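Local atomic coordinates of ribosomal RNA processing protein 6 (Trypanosoma brucei brucei, PDB entry 4NLC), a protein that probably trims RNA from the 3' end as a 3'-5' exoribonuclease of the nuclear exosome, acting in ribosomal RNA processing. Residues 100-111 with 204-212. The protein carries 1 engineered substitution. Sequence-based numbering, arbitrary orientation.
Sequences HDFYSYQGFTCL and ADWRVRPIP
Cys110 and Trp206 bring the backbones closest, their CA atoms 5.7 Å apart, where the type I turn of Asp205 to Val208 meets a classic bulge formed by Cys110 and Leu111 opposite Glu98. The small Cys110 suits this close approach, its CB lying 3.6 Å from Trp206 CB. Arg207 makes the largest single contribution: its CD sits over the centre of the His100 ring, a CH-pi contact, and a bend at chi3 (-63°) turns the flat guanidinium onto that equally flat ring, planes 15° apart. Tyr103 CD2 lies over the Arg207 guanidinium, 3.3 Å from Arg207 NH2, and Phe108 CZ packs against Arg207 CD. The two carboxylate oxygens of Asp205 match Arg207 side-on, OD1 taking NE in a salt bridge and OD2 taking NH2, each oxygen using its syn lone pair, which fixes the stacked group's rotation; OD1 also accepts from Arg207 N in an Asx turn. One water joins His100 ND1 to Ala204 O and Trp206 N, another links Tyr103 O to Arg207 NH1. Farther along, long Arg209 spans several acceptors: NH1 binds Trp206 O and Val208 O, NH2 reaches Cys110 O in a weak bond of 2.8 Å, and NE pairs with Asp124. Branched Leu111 serves two neighbours, CD2 against Trp206 CZ3 and CD1 tip to tip with Ile211 CD1. The contact thus joins the loop before helix 213-224, which packs on Leu111, Trp206 and Ile211, to strand 108-115 and the His100 end of its antiparallel partner 92-100, in the RNase H-like exonuclease domain's mixed sheet.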
loop_
_atom_site.group_PDB
_atom_site.type_symbol
_atom_site.label_atom_id
_atom_site.label_comp_id
_atom_site.label_asym_id
_atom_site.label_seq_id
_atom_site.Cartn_x
_atom_site.Cartn_y
_atom_site.Cartn_z
ATOM N N HIS A 100 6.663 -0.097 -0.505
ATOM C CA HIS A 100 7.797 0.568 0.125
ATOM C C HIS A 100 7.352 1.928 0.674
ATOM O O HIS A 100 6.760 2.718 -0.048
ATOM C CB HIS A 100 9.002 0.730 -0.840
ATOM C CG HIS A 100 10.180 1.380 -0.160
ATOM N ND1 HIS A 100 11.003 0.663 0.705
ATOM C CD2 HIS A 100 10.560 2.679 -0.142
ATOM C CE1 HIS A 100 11.883 1.536 1.173
ATOM N NE2 HIS A 100 11.660 2.761 0.693
ATOM N N ASP A 101 7.697 2.221 1.912
ATOM C CA ASP A 101 7.273 3.474 2.512
ATOM C C ASP A 101 8.380 4.289 3.147
ATOM O O ASP A 101 8.128 5.450 3.438
ATOM C CB ASP A 101 6.124 3.236 3.535
ATOM C CG ASP A 101 6.409 2.263 4.670
ATOM O OD1 ASP A 101 7.504 2.343 5.261
ATOM O OD2 ASP A 101 5.509 1.467 5.008
ATOM N N PHE A 102 9.573 3.718 3.409
ATOM C CA PHE A 102 10.631 4.494 4.100
ATOM C C PHE A 102 11.286 5.591 3.246
ATOM O O PHE A 102 11.330 6.736 3.671
ATOM C CB PHE A 102 11.702 3.579 4.705
ATOM C CG PHE A 102 12.528 4.258 5.773
ATOM C CD1 PHE A 102 11.997 4.506 7.032
ATOM C CD2 PHE A 102 13.832 4.658 5.518
ATOM C CE1 PHE A 102 12.755 5.155 8.012
ATOM C CE2 PHE A 102 14.589 5.297 6.502
ATOM C CZ PHE A 102 14.042 5.541 7.738
ATOM N N TYR A 103 11.789 5.245 2.055
ATOM C CA TYR A 103 12.460 6.179 1.136
ATOM C C TYR A 103 11.525 6.695 0.061
ATOM O O TYR A 103 11.837 6.672 -1.136
ATOM C CB TYR A 103 13.728 5.545 0.543
ATOM C CG TYR A 103 14.759 5.192 1.592
ATOM C CD1 TYR A 103 15.568 6.173 2.156
ATOM C CD2 TYR A 103 14.963 3.868 1.982
ATOM C CE1 TYR A 103 16.538 5.853 3.103
ATOM C CE2 TYR A 103 15.949 3.533 2.910
ATOM C CZ TYR A 103 16.722 4.533 3.481
ATOM O OH TYR A 103 17.688 4.231 4.410
ATOM N N SER A 104 10.357 7.163 0.507
ATOM C CA SER A 104 9.291 7.718 -0.306
ATOM C C SER A 104 8.305 8.422 0.619
ATOM O O SER A 104 7.939 7.877 1.682
ATOM C CB SER A 104 8.581 6.624 -1.098
ATOM O OG SER A 104 7.499 7.175 -1.824
ATOM N N TYR A 105 7.867 9.635 0.208
ATOM C CA TYR A 105 6.901 10.399 1.002
ATOM C C TYR A 105 5.545 9.711 1.081
ATOM O O TYR A 105 5.081 9.414 2.175
ATOM C CB TYR A 105 6.758 11.837 0.504
ATOM C CG TYR A 105 5.915 12.644 1.454
ATOM C CD1 TYR A 105 6.428 13.077 2.677
ATOM C CD2 TYR A 105 4.577 12.912 1.175
ATOM C CE1 TYR A 105 5.631 13.759 3.596
ATOM C CE2 TYR A 105 3.774 13.603 2.082
ATOM C CZ TYR A 105 4.306 14.028 3.287
ATOM O OH TYR A 105 3.513 14.725 4.164
ATOM N N GLN A 106 4.918 9.451 -0.066
ATOM C CA GLN A 106 3.617 8.792 -0.108
ATOM C C GLN A 106 3.773 7.290 -0.102
ATOM O O GLN A 106 2.831 6.577 0.235
ATOM C CB GLN A 106 2.820 9.218 -1.358
ATOM C CG GLN A 106 2.444 10.710 -1.400
ATOM C CD GLN A 106 1.714 11.057 -2.674
ATOM O OE1 GLN A 106 0.666 10.492 -3.004
ATOM N NE2 GLN A 106 2.301 11.933 -3.460
ATOM N N GLY A 107 4.950 6.814 -0.494
ATOM C CA GLY A 107 5.192 5.384 -0.612
ATOM C C GLY A 107 4.842 4.934 -2.016
ATOM O O GLY A 107 4.280 5.706 -2.804
ATOM N N PHE A 108 5.217 3.701 -2.362
ATOM C CA PHE A 108 4.908 3.172 -3.685
ATOM C C PHE A 108 4.837 1.659 -3.701
ATOM O O PHE A 108 5.590 0.991 -2.999
ATOM C CB PHE A 108 5.868 3.715 -4.789
ATOM C CG PHE A 108 7.349 3.505 -4.556
ATOM C CD1 PHE A 108 7.950 2.288 -4.852
ATOM C CD2 PHE A 108 8.150 4.541 -4.076
ATOM C CE1 PHE A 108 9.323 2.098 -4.639
ATOM C CE2 PHE A 108 9.513 4.345 -3.839
ATOM C CZ PHE A 108 10.097 3.131 -4.141
ATOM N N THR A 109 3.994 1.123 -4.580
ATOM C CA THR A 109 3.889 -0.318 -4.763
ATOM C C THR A 109 5.127 -0.838 -5.498
ATOM O O THR A 109 5.514 -0.297 -6.537
ATOM C CB THR A 109 2.598 -0.666 -5.485
ATOM O OG1 THR A 109 1.532 0.005 -4.813
ATOM C CG2 THR A 109 2.341 -2.177 -5.502
ATOM N N CYS A 110 5.699 -1.918 -4.975
ATOM C CA CYS A 110 6.893 -2.561 -5.528
ATOM C C CYS A 110 6.644 -3.803 -6.386
ATOM O O CYS A 110 7.407 -4.073 -7.317
ATOM C CB CYS A 110 7.850 -2.891 -4.398
ATOM S SG CYS A 110 8.597 -1.433 -3.656
ATOM N N LEU A 111 5.631 -4.583 -6.024
ATOM C CA LEU A 111 5.359 -5.871 -6.638
ATOM C C LEU A 111 3.900 -6.191 -6.520
ATOM O O LEU A 111 3.248 -5.760 -5.570
ATOM C CB LEU A 111 6.148 -6.910 -5.835
ATOM C CG LEU A 111 6.743 -8.104 -6.545
ATOM C CD1 LEU A 111 7.808 -7.684 -7.571
ATOM C CD2 LEU A 111 7.321 -9.084 -5.513
ATOM N N ALA A 204 10.737 -6.640 4.572
ATOM C CA ALA A 204 11.884 -6.565 3.650
ATOM C C ALA A 204 11.849 -5.312 2.723
ATOM O O ALA A 204 10.853 -4.578 2.696
ATOM C CB ALA A 204 11.961 -7.834 2.810
ATOM N N ASP A 205 12.965 -5.052 2.012
ATOM C CA ASP A 205 13.057 -3.954 1.063
ATOM C C ASP A 205 12.634 -4.512 -0.310
ATOM O O ASP A 205 13.402 -5.226 -0.981
ATOM C CB ASP A 205 14.471 -3.357 1.023
ATOM C CG ASP A 205 14.565 -2.029 0.279
ATOM O OD1 ASP A 205 13.592 -1.663 -0.419
ATOM O OD2 ASP A 205 15.591 -1.332 0.438
ATOM N N TRP A 206 11.393 -4.201 -0.709
ATOM C CA TRP A 206 10.828 -4.717 -1.957
ATOM C C TRP A 206 11.247 -3.907 -3.192
ATOM O O TRP A 206 10.864 -4.252 -4.302
ATOM C CB TRP A 206 9.316 -4.873 -1.837
ATOM C CG TRP A 206 8.961 -5.999 -0.931
ATOM C CD1 TRP A 206 8.610 -5.919 0.387
ATOM C CD2 TRP A 206 9.023 -7.399 -1.248
ATOM N NE1 TRP A 206 8.424 -7.187 0.907
ATOM C CE2 TRP A 206 8.691 -8.113 -0.071
ATOM C CE3 TRP A 206 9.323 -8.119 -2.421
ATOM C CZ2 TRP A 206 8.612 -9.509 -0.042
ATOM C CZ3 TRP A 206 9.297 -9.505 -2.374
ATOM C CH2 TRP A 206 8.928 -10.184 -1.201
ATOM N N ARG A 207 12.113 -2.903 -3.005
ATOM C CA ARG A 207 12.659 -2.128 -4.115
ATOM C C ARG A 207 13.842 -2.860 -4.747
ATOM O O ARG A 207 14.264 -2.475 -5.833
ATOM C CB ARG A 207 13.212 -0.795 -3.600
ATOM C CG ARG A 207 12.194 0.112 -2.940
ATOM C CD ARG A 207 12.892 1.375 -2.499
ATOM N NE ARG A 207 13.912 1.088 -1.496
ATOM C CZ ARG A 207 14.896 1.916 -1.192
ATOM N NH1 ARG A 207 15.014 3.074 -1.827
ATOM N NH2 ARG A 207 15.777 1.591 -0.263
ATOM N N VAL A 208 14.443 -3.843 -4.045
ATOM C CA VAL A 208 15.664 -4.481 -4.544
ATOM C C VAL A 208 15.412 -5.329 -5.785
ATOM O O VAL A 208 14.389 -6.008 -5.910
ATOM C CB VAL A 208 16.507 -5.248 -3.480
ATOM C CG1 VAL A 208 16.892 -4.325 -2.318
ATOM C CG2 VAL A 208 15.801 -6.506 -2.974
ATOM N N ARG A 209 16.346 -5.221 -6.723
ATOM C CA ARG A 209 16.362 -5.976 -7.965
ATOM C C ARG A 209 17.801 -6.454 -8.189
ATOM O O ARG A 209 18.732 -5.661 -8.055
ATOM C CB ARG A 209 15.831 -5.151 -9.167
ATOM C CG ARG A 209 14.372 -4.669 -9.049
ATOM C CD ARG A 209 13.358 -5.826 -9.050
ATOM N NE ARG A 209 11.982 -5.330 -8.977
ATOM C CZ ARG A 209 11.266 -5.180 -7.870
ATOM N NH1 ARG A 209 11.778 -5.497 -6.689
ATOM N NH2 ARG A 209 10.030 -4.711 -7.935
ATOM N N PRO A 210 18.024 -7.745 -8.496
ATOM C CA PRO A 210 17.022 -8.813 -8.657
ATOM C C PRO A 210 16.370 -9.185 -7.338
ATOM O O PRO A 210 16.921 -8.916 -6.266
ATOM C CB PRO A 210 17.854 -9.981 -9.210
ATOM C CG PRO A 210 19.240 -9.743 -8.669
ATOM C CD PRO A 210 19.396 -8.252 -8.725
ATOM N N ILE A 211 15.185 -9.790 -7.410
ATOM C CA ILE A 211 14.540 -10.248 -6.185
ATOM C C ILE A 211 15.204 -11.601 -5.857
ATOM O O ILE A 211 15.308 -12.430 -6.752
ATOM C CB ILE A 211 12.995 -10.304 -6.305
ATOM C CG1 ILE A 211 12.439 -8.908 -6.634
ATOM C CG2 ILE A 211 12.352 -10.834 -5.008
ATOM C CD1 ILE A 211 11.185 -8.928 -7.389
ATOM N N PRO A 212 15.753 -11.811 -4.637
ATOM C CA PRO A 212 16.378 -13.109 -4.337
ATOM C C PRO A 212 15.316 -14.199 -4.217
ATOM O O PRO A 212 14.176 -13.908 -3.848
ATOM C CB PRO A 212 17.093 -12.865 -3.000
ATOM C CG PRO A 212 16.875 -11.420 -2.648
ATOM C CD PRO A 212 15.719 -10.946 -3.439
HETATM O O HOH W 1 9.828 -2.351 0.696
HETATM O O HOH W 2 13.022 4.829 -2.775
#